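NikO protein (PDB 4FQD) is an enolpyruvyl transferase of the EPSP synthase family, MurA subfamily, essential in nikkomycin biosynthesis. Local coordinates at residues H143-V153 with C191-M202; I266-L277 with D342-Y353. The protein carries 4 engineered substitutions. All blocks are in the same frame, centred on the assembly; numbering follows the deposited sequence.

Overall arrangement
Interactions 1 and 2 lie on opposite sides of the chain's centre, their centres about 33 Å apart and their nearest atoms about 10 Å apart, without touching. They come in series: residues 143-153 and 191-202 pair before residues 266-277 and 342-353 do. Each joins two helices running in roughly the same direction, helix 142-149 with helix 192-204 and helix 265-278 with helix 344-351. This fits the two-domain inverse barrel of EPSP synthase relatives, in which helices pack together inside each domain and small mixed sheets lie outside. Each contact thus belongs to the helical core of one domain, and neither bridges the two domains, between which the active site probably lies, as in relatives.

Interaction 1: H143-V153 with C191-M202; sequences HLLDVMGRFGV and CYSGAVKTALLM. With SO4 (sulfate ion), chain C.
Met202 lies across one face of the Phe151 ring, and its chain can be followed outward from there. CB of Met202 stands over the middle of the ring, 3.5 Å from the centroid in a CH-pi contact only 7° off the normal. CG of Met202 then turns to CG of Met148, and SD of Met202 meets the same Met148 CG at 3.6 Å. The chain folds back because chi2 and chi3 are both near -60°, bringing CE of Met202 to 3.7 Å from CB of Phe151 and within reach of Val153 CG2. The sulfur stays above the Phe151 face at a distance, a Met-aromatic contact. Replacing Phe151 by an alanine would probably leave Met202 CB without its ring face and open a gap there, also beside Ala199 O.

At the other end, the Cys191 side chain covers one face of the His143 ring, its SG 3.9 Å from the centroid, while Leu144 CD1 lies over the opposite face. Gly194, which has no side chain, presents its CA to the ring edge. Between these ends Val147 fits between Ala195 and Ala199, one turn apart, CG2 against Ala195 CB at 3.7 Å and CG1 against Ala199 CB. Thr198 OG1 donates to Gly194 O (3.0 Å) and packs on Leu144 CG, so its hydroxyl is satisfied within its own helix. Ser193 OG and Lys197 NZ both donate to O1 of the sulfate, probably from the crystallisation liquor; Lys197 is also salt-bridged to Asp220.

The two helices run in similar directions, 31° apart, as in the helical interior of an inverse barrel domain. Helix 219-231 packs on Val196 and Leu200, helix 112-118 on Met148 and Met202, and strand 163-166 on Leu145 and Val153.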
loop_
_atom_site.group_PDB
_atom_site.type_symbol
_atom_site.label_atom_id
_atom_site.label_comp_id
_atom_site.label_asym_id
_atom_site.label_seq_id
_atom_site.Cartn_x
_atom_site.Cartn_y
_atom_site.Cartn_z
ATOM N N HIS A 143 2.472 26.070 0.611
ATOM C CA HIS A 143 1.332 25.720 -0.236
ATOM C C HIS A 143 0.117 26.610 0.025
ATOM O O HIS A 143 -0.676 26.874 -0.879
ATOM C CB HIS A 143 0.951 24.249 -0.054
ATOM C CG HIS A 143 0.548 23.891 1.344
ATOM N ND1 HIS A 143 1.409 23.992 2.416
ATOM C CD2 HIS A 143 -0.617 23.415 1.843
ATOM C CE1 HIS A 143 0.790 23.603 3.514
ATOM N NE2 HIS A 143 -0.441 23.245 3.194
ATOM N N LEU A 144 -0.027 27.058 1.269
ATOM C CA LEU A 144 -1.095 27.979 1.641
ATOM C C LEU A 144 -0.937 29.310 0.916
ATOM O O LEU A 144 -1.913 29.893 0.441
ATOM C CB LEU A 144 -1.094 28.210 3.153
ATOM C CG LEU A 144 -2.142 27.465 3.979
ATOM C CD1 LEU A 144 -2.134 25.984 3.669
ATOM C CD2 LEU A 144 -1.912 27.694 5.462
ATOM N N LEU A 145 0.301 29.784 0.835
ATOM C CA LEU A 145 0.595 31.055 0.186
ATOM C C LEU A 145 0.385 30.971 -1.322
ATOM O O LEU A 145 0.005 31.955 -1.958
ATOM C CB LEU A 145 2.026 31.496 0.498
ATOM C CG LEU A 145 2.361 31.673 1.980
ATOM C CD1 LEU A 145 3.820 32.062 2.161
ATOM C CD2 LEU A 145 1.444 32.705 2.619
ATOM N N ASP A 146 0.630 29.795 -1.888
ATOM C CA ASP A 146 0.445 29.589 -3.321
ATOM C C ASP A 146 -1.037 29.601 -3.687
ATOM O O ASP A 146 -1.419 30.101 -4.743
ATOM C CB ASP A 146 1.088 28.275 -3.767
ATOM C CG ASP A 146 1.044 28.089 -5.273
ATOM O OD1 ASP A 146 0.018 27.593 -5.784
ATOM O OD2 ASP A 146 2.036 28.442 -5.945
ATOM N N VAL A 147 -1.865 29.046 -2.807
ATOM C CA VAL A 147 -3.307 29.032 -3.021
ATOM C C VAL A 147 -3.874 30.445 -2.984
ATOM O O VAL A 147 -4.570 30.867 -3.908
ATOM C CB VAL A 147 -4.029 28.170 -1.970
ATOM C CG1 VAL A 147 -5.533 28.368 -2.065
ATOM C CG2 VAL A 147 -3.663 26.705 -2.145
ATOM N N MET A 148 -3.569 31.173 -1.913
ATOM C CA MET A 148 -4.013 32.556 -1.770
ATOM C C MET A 148 -3.441 33.441 -2.874
ATOM O O MET A 148 -4.055 34.435 -3.264
ATOM C CB MET A 148 -3.635 33.109 -0.393
ATOM C CG MET A 148 -4.519 32.608 0.737
ATOM S SD MET A 148 -4.050 33.250 2.355
ATOM C CE MET A 148 -2.514 32.374 2.635
ATOM N N GLY A 149 -2.268 33.069 -3.376
ATOM C CA GLY A 149 -1.627 33.803 -4.451
ATOM C C GLY A 149 -2.428 33.778 -5.740
ATOM O O GLY A 149 -2.359 34.710 -6.540
ATOM N N ARG A 150 -3.193 32.710 -5.939
ATOM C CA ARG A 150 -4.019 32.577 -7.134
ATOM C C ARG A 150 -5.244 33.479 -7.066
ATOM O O ARG A 150 -5.891 33.735 -8.081
ATOM C CB ARG A 150 -4.460 31.127 -7.330
ATOM C CG ARG A 150 -3.320 30.135 -7.436
ATOM C CD ARG A 150 -3.738 28.936 -8.263
ATOM N NE ARG A 150 -2.850 27.795 -8.075
ATOM C CZ ARG A 150 -2.940 26.662 -8.761
ATOM N NH1 ARG A 150 -3.878 26.524 -9.689
ATOM N NH2 ARG A 150 -2.093 25.670 -8.526
ATOM N N PHE A 151 -5.562 33.949 -5.864
ATOM C CA PHE A 151 -6.688 34.855 -5.667
ATOM C C PHE A 151 -6.230 36.312 -5.700
ATOM O O PHE A 151 -7.028 37.225 -5.498
ATOM C CB PHE A 151 -7.406 34.559 -4.346
ATOM C CG PHE A 151 -8.148 33.250 -4.334
ATOM C CD1 PHE A 151 -7.486 32.065 -4.056
ATOM C CD2 PHE A 151 -9.509 33.205 -4.589
ATOM C CE1 PHE A 151 -8.164 30.861 -4.041
ATOM C CE2 PHE A 151 -10.194 32.002 -4.573
ATOM C CZ PHE A 151 -9.520 30.830 -4.299
ATOM N N GLY A 152 -4.940 36.521 -5.949
ATOM C CA GLY A 152 -4.401 37.862 -6.083
ATOM C C GLY A 152 -3.619 38.365 -4.883
ATOM O O GLY A 152 -3.196 39.521 -4.856
ATOM N N VAL A 153 -3.424 37.504 -3.890
ATOM C CA VAL A 153 -2.678 37.880 -2.691
ATOM C C VAL A 153 -1.175 37.936 -2.958
ATOM O O VAL A 153 -0.591 36.986 -3.484
ATOM C CB VAL A 153 -2.959 36.915 -1.521
ATOM C CG1 VAL A 153 -2.072 37.242 -0.329
ATOM C CG2 VAL A 153 -4.426 36.974 -1.129
ATOM N N CYS A 191 0.227 18.642 1.567
ATOM C CA CYS A 191 -0.280 19.975 1.247
ATOM C C CYS A 191 -1.719 19.918 0.724
ATOM O O CYS A 191 -2.341 20.948 0.466
ATOM C CB CYS A 191 0.634 20.652 0.218
ATOM S SG CYS A 191 2.379 20.773 0.715
ATOM N N TYR A 192 -2.243 18.705 0.582
ATOM C CA TYR A 192 -3.554 18.494 -0.020
ATOM C C TYR A 192 -4.672 19.128 0.806
ATOM O O TYR A 192 -5.354 20.041 0.339
ATOM C CB TYR A 192 -3.809 16.995 -0.207
ATOM C CG TYR A 192 -4.994 16.650 -1.086
ATOM C CD1 TYR A 192 -5.648 17.622 -1.835
ATOM C CD2 TYR A 192 -5.463 15.346 -1.158
ATOM C CE1 TYR A 192 -6.734 17.301 -2.631
ATOM C CE2 TYR A 192 -6.544 15.016 -1.947
ATOM C CZ TYR A 192 -7.175 15.994 -2.681
ATOM O OH TYR A 192 -8.252 15.656 -3.469
ATOM N N SER A 193 -4.849 18.649 2.032
ATOM C CA SER A 193 -5.967 19.076 2.868
ATOM C C SER A 193 -5.939 20.570 3.186
ATOM O O SER A 193 -6.976 21.230 3.168
ATOM C CB SER A 193 -6.016 18.258 4.161
ATOM O OG SER A 193 -4.893 18.525 4.980
ATOM N N GLY A 194 -4.753 21.096 3.471
ATOM C CA GLY A 194 -4.605 22.500 3.808
ATOM C C GLY A 194 -4.928 23.426 2.650
ATOM O O GLY A 194 -5.516 24.492 2.843
ATOM N N ALA A 195 -4.543 23.019 1.445
ATOM C CA ALA A 195 -4.792 23.818 0.251
ATOM C C ALA A 195 -6.283 23.911 -0.057
ATOM O O ALA A 195 -6.768 24.948 -0.507
ATOM C CB ALA A 195 -4.040 23.243 -0.939
ATOM N N VAL A 196 -7.003 22.820 0.189
ATOM C CA VAL A 196 -8.439 22.778 -0.058
ATOM C C VAL A 196 -9.183 23.690 0.911
ATOM O O VAL A 196 -10.076 24.437 0.511
ATOM C CB VAL A 196 -8.989 21.343 0.063
ATOM C CG1 VAL A 196 -10.504 21.336 -0.090
ATOM C CG2 VAL A 196 -8.340 20.439 -0.973
ATOM N N LYS A 197 -8.804 23.624 2.183
ATOM C CA LYS A 197 -9.406 24.463 3.212
ATOM C C LYS A 197 -9.211 25.939 2.892
ATOM O O LYS A 197 -10.149 26.733 2.977
ATOM C CB LYS A 197 -8.804 24.145 4.580
ATOM C CG LYS A 197 -9.025 22.713 5.034
ATOM C CD LYS A 197 -8.259 22.418 6.312
ATOM C CE LYS A 197 -8.404 20.960 6.713
ATOM N NZ LYS A 197 -7.724 20.670 8.005
ATOM N N THR A 198 -7.987 26.297 2.518
ATOM C CA THR A 198 -7.653 27.677 2.191
ATOM C C THR A 198 -8.422 28.162 0.966
ATOM O O THR A 198 -9.012 29.242 0.982
ATOM C CB THR A 198 -6.144 27.842 1.938
ATOM O OG1 THR A 198 -5.416 27.449 3.108
ATOM C CG2 THR A 198 -5.814 29.288 1.603
ATOM N N ALA A 199 -8.415 27.354 -0.091
ATOM C CA ALA A 199 -9.091 27.705 -1.336
ATOM C C ALA A 199 -10.589 27.905 -1.136
ATOM O O ALA A 199 -11.184 28.809 -1.723
ATOM C CB ALA A 199 -8.835 26.647 -2.394
ATOM N N LEU A 200 -11.193 27.056 -0.312
ATOM C CA LEU A 200 -12.613 27.175 -0.004
ATOM C C LEU A 200 -12.908 28.477 0.729
ATOM O O LEU A 200 -13.857 29.186 0.393
ATOM C CB LEU A 200 -13.085 25.986 0.831
ATOM C CG LEU A 200 -13.630 24.794 0.049
ATOM C CD1 LEU A 200 -13.907 23.636 0.985
ATOM C CD2 LEU A 200 -14.894 25.191 -0.695
ATOM N N LEU A 201 -12.088 28.784 1.729
ATOM C CA LEU A 201 -12.233 30.018 2.491
ATOM C C LEU A 201 -12.040 31.236 1.595
ATOM O O LEU A 201 -12.815 32.190 1.657
ATOM C CB LEU A 201 -11.238 30.052 3.652
ATOM C CG LEU A 201 -11.503 29.080 4.804
ATOM C CD1 LEU A 201 -10.338 29.071 5.780
ATOM C CD2 LEU A 201 -12.796 29.439 5.518
ATOM N N MET A 202 -11.006 31.192 0.761
ATOM C CA MET A 202 -10.718 32.282 -0.166
ATOM C C MET A 202 -11.846 32.462 -1.175
ATOM O O MET A 202 -12.165 33.583 -1.567
ATOM C CB MET A 202 -9.398 32.035 -0.901
ATOM C CG MET A 202 -8.164 32.130 -0.019
ATOM S SD MET A 202 -7.981 33.748 0.755
ATOM C CE MET A 202 -7.805 34.799 -0.684
HETATM S S SO4 C . -3.959 20.020 7.834
HETATM O O1 SO4 C . -4.953 20.573 6.918
HETATM O O2 SO4 C . -4.014 20.739 9.104
HETATM O O3 SO4 C . -4.248 18.607 8.060
HETATM O O4 SO4 C . -2.628 20.157 7.250
#

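Interaction 2: I266-L277 with D342-Y353; sequences IEVVTWICAGVL and DSQPFLALLGAY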
loop_
_atom_site.group_PDB
_atom_site.type_symbol
_atom_site.label_atom_id
_atom_site.label_comp_id
_atom_site.label_asym_id
_atom_site.label_seq_id
_atom_site.Cartn_x
_atom_site.Cartn_y
_atom_site.Cartn_z
ATOM N N ILE A 266 -9.822 10.482 15.360
ATOM C CA ILE A 266 -8.659 9.766 15.871
ATOM C C ILE A 266 -8.867 9.324 17.318
ATOM O O ILE A 266 -8.309 8.316 17.753
ATOM C CB ILE A 266 -7.373 10.605 15.744
ATOM C CG1 ILE A 266 -7.273 11.205 14.340
ATOM C CG2 ILE A 266 -6.145 9.757 16.040
ATOM C CD1 ILE A 266 -7.300 10.170 13.232
ATOM N N GLU A 267 -9.680 10.070 18.062
ATOM C CA GLU A 267 -10.005 9.678 19.427
ATOM C C GLU A 267 -10.809 8.383 19.418
ATOM O O GLU A 267 -10.615 7.518 20.272
ATOM C CB GLU A 267 -10.783 10.776 20.155
ATOM C CG GLU A 267 -11.062 10.446 21.615
ATOM C CD GLU A 267 -11.956 11.462 22.298
ATOM O OE1 GLU A 267 -12.343 12.454 21.644
ATOM O OE2 GLU A 267 -12.274 11.264 23.491
ATOM N N VAL A 268 -11.709 8.257 18.446
ATOM C CA VAL A 268 -12.492 7.039 18.282
ATOM C C VAL A 268 -11.570 5.858 18.001
ATOM O O VAL A 268 -11.696 4.801 18.619
ATOM C CB VAL A 268 -13.522 7.169 17.140
ATOM C CG1 VAL A 268 -14.195 5.831 16.873
ATOM C CG2 VAL A 268 -14.555 8.232 17.476
ATOM N N VAL A 269 -10.639 6.053 17.071
ATOM C CA VAL A 269 -9.639 5.043 16.750
ATOM C C VAL A 269 -8.844 4.664 17.994
ATOM O O VAL A 269 -8.608 3.483 18.259
ATOM C CB VAL A 269 -8.662 5.547 15.665
ATOM C CG1 VAL A 269 -7.538 4.543 15.443
ATOM C CG2 VAL A 269 -9.404 5.822 14.367
ATOM N N THR A 270 -8.450 5.677 18.760
ATOM C CA THR A 270 -7.657 5.481 19.969
ATOM C C THR A 270 -8.378 4.608 20.992
ATOM O O THR A 270 -7.776 3.719 21.593
ATOM C CB THR A 270 -7.294 6.830 20.622
ATOM O OG1 THR A 270 -6.613 7.656 19.670
ATOM C CG2 THR A 270 -6.399 6.616 21.833
ATOM N N TRP A 271 -9.669 4.859 21.182
ATOM C CA TRP A 271 -10.448 4.109 22.160
ATOM C C TRP A 271 -10.769 2.691 21.694
ATOM O O TRP A 271 -10.847 1.768 22.505
ATOM C CB TRP A 271 -11.731 4.858 22.529
ATOM C CG TRP A 271 -11.489 6.063 23.379
ATOM C CD1 TRP A 271 -11.785 7.359 23.071
ATOM C CD2 TRP A 271 -10.887 6.089 24.679
ATOM N NE1 TRP A 271 -11.411 8.188 24.100
ATOM C CE2 TRP A 271 -10.856 7.432 25.100
ATOM C CE3 TRP A 271 -10.373 5.104 25.530
ATOM C CZ2 TRP A 271 -10.334 7.817 26.331
ATOM C CZ3 TRP A 271 -9.856 5.487 26.752
ATOM C CH2 TRP A 271 -9.840 6.832 27.141
ATOM N N ILE A 272 -10.960 2.525 20.390
ATOM C CA ILE A 272 -11.175 1.201 19.818
ATOM C C ILE A 272 -9.923 0.352 20.020
ATOM O O ILE A 272 -10.007 -0.819 20.392
ATOM C CB ILE A 272 -11.523 1.278 18.319
ATOM C CG1 ILE A 272 -12.896 1.926 18.126
ATOM C CG2 ILE A 272 -11.507 -0.107 17.691
ATOM C CD1 ILE A 272 -13.279 2.127 16.675
ATOM N N CYS A 273 -8.764 0.960 19.787
ATOM C CA CYS A 273 -7.486 0.295 20.009
ATOM C C CYS A 273 -7.321 -0.083 21.477
ATOM O O CYS A 273 -6.834 -1.166 21.798
ATOM C CB CYS A 273 -6.332 1.197 19.567
ATOM S SG CYS A 273 -4.685 0.525 19.896
ATOM N N ALA A 274 -7.738 0.816 22.361
ATOM C CA ALA A 274 -7.637 0.589 23.798
ATOM C C ALA A 274 -8.596 -0.503 24.264
ATOM O O ALA A 274 -8.228 -1.362 25.066
ATOM C CB ALA A 274 -7.894 1.883 24.558
ATOM N N GLY A 275 -9.826 -0.464 23.760
ATOM C CA GLY A 275 -10.837 -1.437 24.133
ATOM C C GLY A 275 -10.490 -2.853 23.713
ATOM O O GLY A 275 -10.752 -3.809 24.442
ATOM N N VAL A 276 -9.894 -2.986 22.534
ATOM C CA VAL A 276 -9.523 -4.293 22.003
ATOM C C VAL A 276 -8.368 -4.920 22.785
ATOM O O VAL A 276 -8.360 -6.126 23.041
ATOM C CB VAL A 276 -9.154 -4.202 20.502
ATOM C CG1 VAL A 276 -8.481 -5.477 20.024
ATOM C CG2 VAL A 276 -10.392 -3.909 19.668
ATOM N N LEU A 277 -7.406 -4.094 23.184
ATOM C CA LEU A 277 -6.165 -4.597 23.766
ATOM C C LEU A 277 -6.076 -4.499 25.289
ATOM O O LEU A 277 -5.310 -5.233 25.912
ATOM C CB LEU A 277 -4.963 -3.885 23.139
ATOM C CG LEU A 277 -4.828 -4.000 21.619
ATOM C CD1 LEU A 277 -3.598 -3.251 21.129
ATOM C CD2 LEU A 277 -4.780 -5.459 21.193
ATOM N N ASP A 342 -2.813 9.741 11.201
ATOM C CA ASP A 342 -2.848 9.684 12.658
ATOM C C ASP A 342 -3.385 8.350 13.169
ATOM O O ASP A 342 -3.189 8.000 14.332
ATOM C CB ASP A 342 -3.693 10.830 13.218
ATOM C CG ASP A 342 -3.037 12.182 13.031
ATOM O OD1 ASP A 342 -1.795 12.257 13.122
ATOM O OD2 ASP A 342 -3.762 13.171 12.793
ATOM N N SER A 343 -4.065 7.613 12.296
ATOM C CA SER A 343 -4.655 6.332 12.673
ATOM C C SER A 343 -3.626 5.208 12.611
ATOM O O SER A 343 -3.735 4.208 13.321
ATOM C CB SER A 343 -5.842 6.005 11.765
ATOM O OG SER A 343 -6.843 7.006 11.850
ATOM N N GLN A 344 -2.624 5.391 11.759
ATOM C CA GLN A 344 -1.591 4.382 11.527
ATOM C C GLN A 344 -0.822 3.872 12.765
ATOM O O GLN A 344 -0.580 2.669 12.872
ATOM C CB GLN A 344 -0.639 4.851 10.416
ATOM C CG GLN A 344 0.833 4.689 10.724
ATOM C CD GLN A 344 1.606 5.972 10.507
ATOM O OE1 GLN A 344 2.424 6.364 11.338
ATOM N NE2 GLN A 344 1.352 6.635 9.383
ATOM N N PRO A 345 -0.436 4.765 13.699
ATOM C CA PRO A 345 0.291 4.244 14.866
ATOM C C PRO A 345 -0.525 3.260 15.707
ATOM O O PRO A 345 0.033 2.305 16.249
ATOM C CB PRO A 345 0.589 5.505 15.685
ATOM C CG PRO A 345 0.591 6.604 14.692
ATOM C CD PRO A 345 -0.467 6.240 13.698
ATOM N N PHE A 346 -1.829 3.492 15.809
ATOM C CA PHE A 346 -2.695 2.617 16.590
ATOM C C PHE A 346 -2.933 1.292 15.873
ATOM O O PHE A 346 -3.130 0.258 16.508
ATOM C CB PHE A 346 -4.020 3.313 16.897
ATOM C CG PHE A 346 -3.857 4.644 17.570
ATOM C CD1 PHE A 346 -3.612 4.721 18.931
ATOM C CD2 PHE A 346 -3.940 5.819 16.841
ATOM C CE1 PHE A 346 -3.457 5.944 19.553
ATOM C CE2 PHE A 346 -3.787 7.045 17.457
ATOM C CZ PHE A 346 -3.545 7.108 18.815
ATOM N N LEU A 347 -2.909 1.332 14.545
ATOM C CA LEU A 347 -3.048 0.125 13.745
ATOM C C LEU A 347 -1.767 -0.699 13.807
ATOM O O LEU A 347 -1.795 -1.924 13.675
ATOM C CB LEU A 347 -3.387 0.483 12.298
ATOM C CG LEU A 347 -4.701 1.246 12.119
ATOM C CD1 LEU A 347 -4.887 1.681 10.677
ATOM C CD2 LEU A 347 -5.873 0.396 12.579
ATOM N N ALA A 348 -0.646 -0.016 14.011
ATOM C CA ALA A 348 0.643 -0.679 14.161
ATOM C C ALA A 348 0.677 -1.472 15.460
ATOM O O ALA A 348 1.206 -2.582 15.508
ATOM C CB ALA A 348 1.771 0.338 14.129
ATOM N N LEU A 349 0.109 -0.894 16.514
ATOM C CA LEU A 349 0.046 -1.559 17.810
ATOM C C LEU A 349 -0.859 -2.784 17.742
ATOM O O LEU A 349 -0.560 -3.822 18.333
ATOM C CB LEU A 349 -0.450 -0.592 18.886
ATOM C CG LEU A 349 -0.576 -1.153 20.303
ATOM C CD1 LEU A 349 0.737 -1.773 20.757
ATOM C CD2 LEU A 349 -1.022 -0.067 21.269
ATOM N N LEU A 350 -1.967 -2.657 17.017
ATOM C CA LEU A 350 -2.879 -3.774 16.809
ATOM C C LEU A 350 -2.204 -4.877 16.004
ATOM O O LEU A 350 -2.491 -6.059 16.191
ATOM C CB LEU A 350 -4.148 -3.307 16.091
ATOM C CG LEU A 350 -5.118 -2.439 16.894
ATOM C CD1 LEU A 350 -6.211 -1.887 15.992
ATOM C CD2 LEU A 350 -5.721 -3.235 18.040
ATOM N N GLY A 351 -1.302 -4.481 15.110
ATOM C CA GLY A 351 -0.573 -5.425 14.285
ATOM C C GLY A 351 0.366 -6.302 15.091
ATOM O O GLY A 351 0.712 -7.407 14.671
ATOM N N ALA A 352 0.776 -5.810 16.256
ATOM C CA ALA A 352 1.653 -6.565 17.144
ATOM C C ALA A 352 0.929 -7.769 17.737
ATOM O O ALA A 352 1.559 -8.694 18.249
ATOM C CB ALA A 352 2.187 -5.668 18.251
ATOM N N TYR A 353 -0.398 -7.749 17.661
ATOM C CA TYR A 353 -1.216 -8.839 18.175
ATOM C C TYR A 353 -1.740 -9.715 17.043
ATOM O O TYR A 353 -2.464 -10.683 17.278
ATOM C CB TYR A 353 -2.379 -8.288 19.002
ATOM C CG TYR A 353 -1.956 -7.655 20.308
ATOM C CD1 TYR A 353 -1.435 -6.368 20.342
ATOM C CD2 TYR A 353 -2.084 -8.343 21.507
ATOM C CE1 TYR A 353 -1.047 -5.785 21.534
ATOM C CE2 TYR A 353 -1.701 -7.768 22.705
ATOM C CZ TYR A 353 -1.184 -6.490 22.713
ATOM O OH TYR A 353 -0.801 -5.914 23.902
#
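Phe346 is a knob set into the hollow formed by Ile266, Val269, Thr270 and Cys273. Thr270 OG1 sits over one face of its ring, 3.2 Å from Phe346 CZ, while Cys273 SG comes to the ring edge. With SG anti to the backbone N (chi1 176°), Cys273 also meets Phe346 O at 3.7 Å and faces Leu349 CD2. The helix segments are nearly parallel (13°), and contacts continue along both. Ile266 CD1 drops between Asp342 CB and Ser343 OG. Near the far end, Leu277 CD1 wedges between Leu349 and Leu350, 3.7 Å from Leu350 CD2, and Leu277 CD2 rests over the centre of the Tyr353 ring, 3.6 Å from its centroid, in a CH-pi contact.

No hydrogen bond joins the two segments, so the pairing rests on apolar fit. Polar groups at the contact turn to other partners: the buried Thr270 OG1 donates to Ile266 O (2.6 Å), tilted 35° from the carbonyl plane, and also bonds with Tyr438 OH; the buried Ser343 OG pairs with Glu300, and Asp342 OD1 is salt-bridged to Arg368. This is helix-on-helix packing in the core of an inverse barrel domain, held by shape and hydrophobic burial, while the hydroxyls of Thr270 and Ser343 and the carboxylate of Asp342 find partners outside the interface.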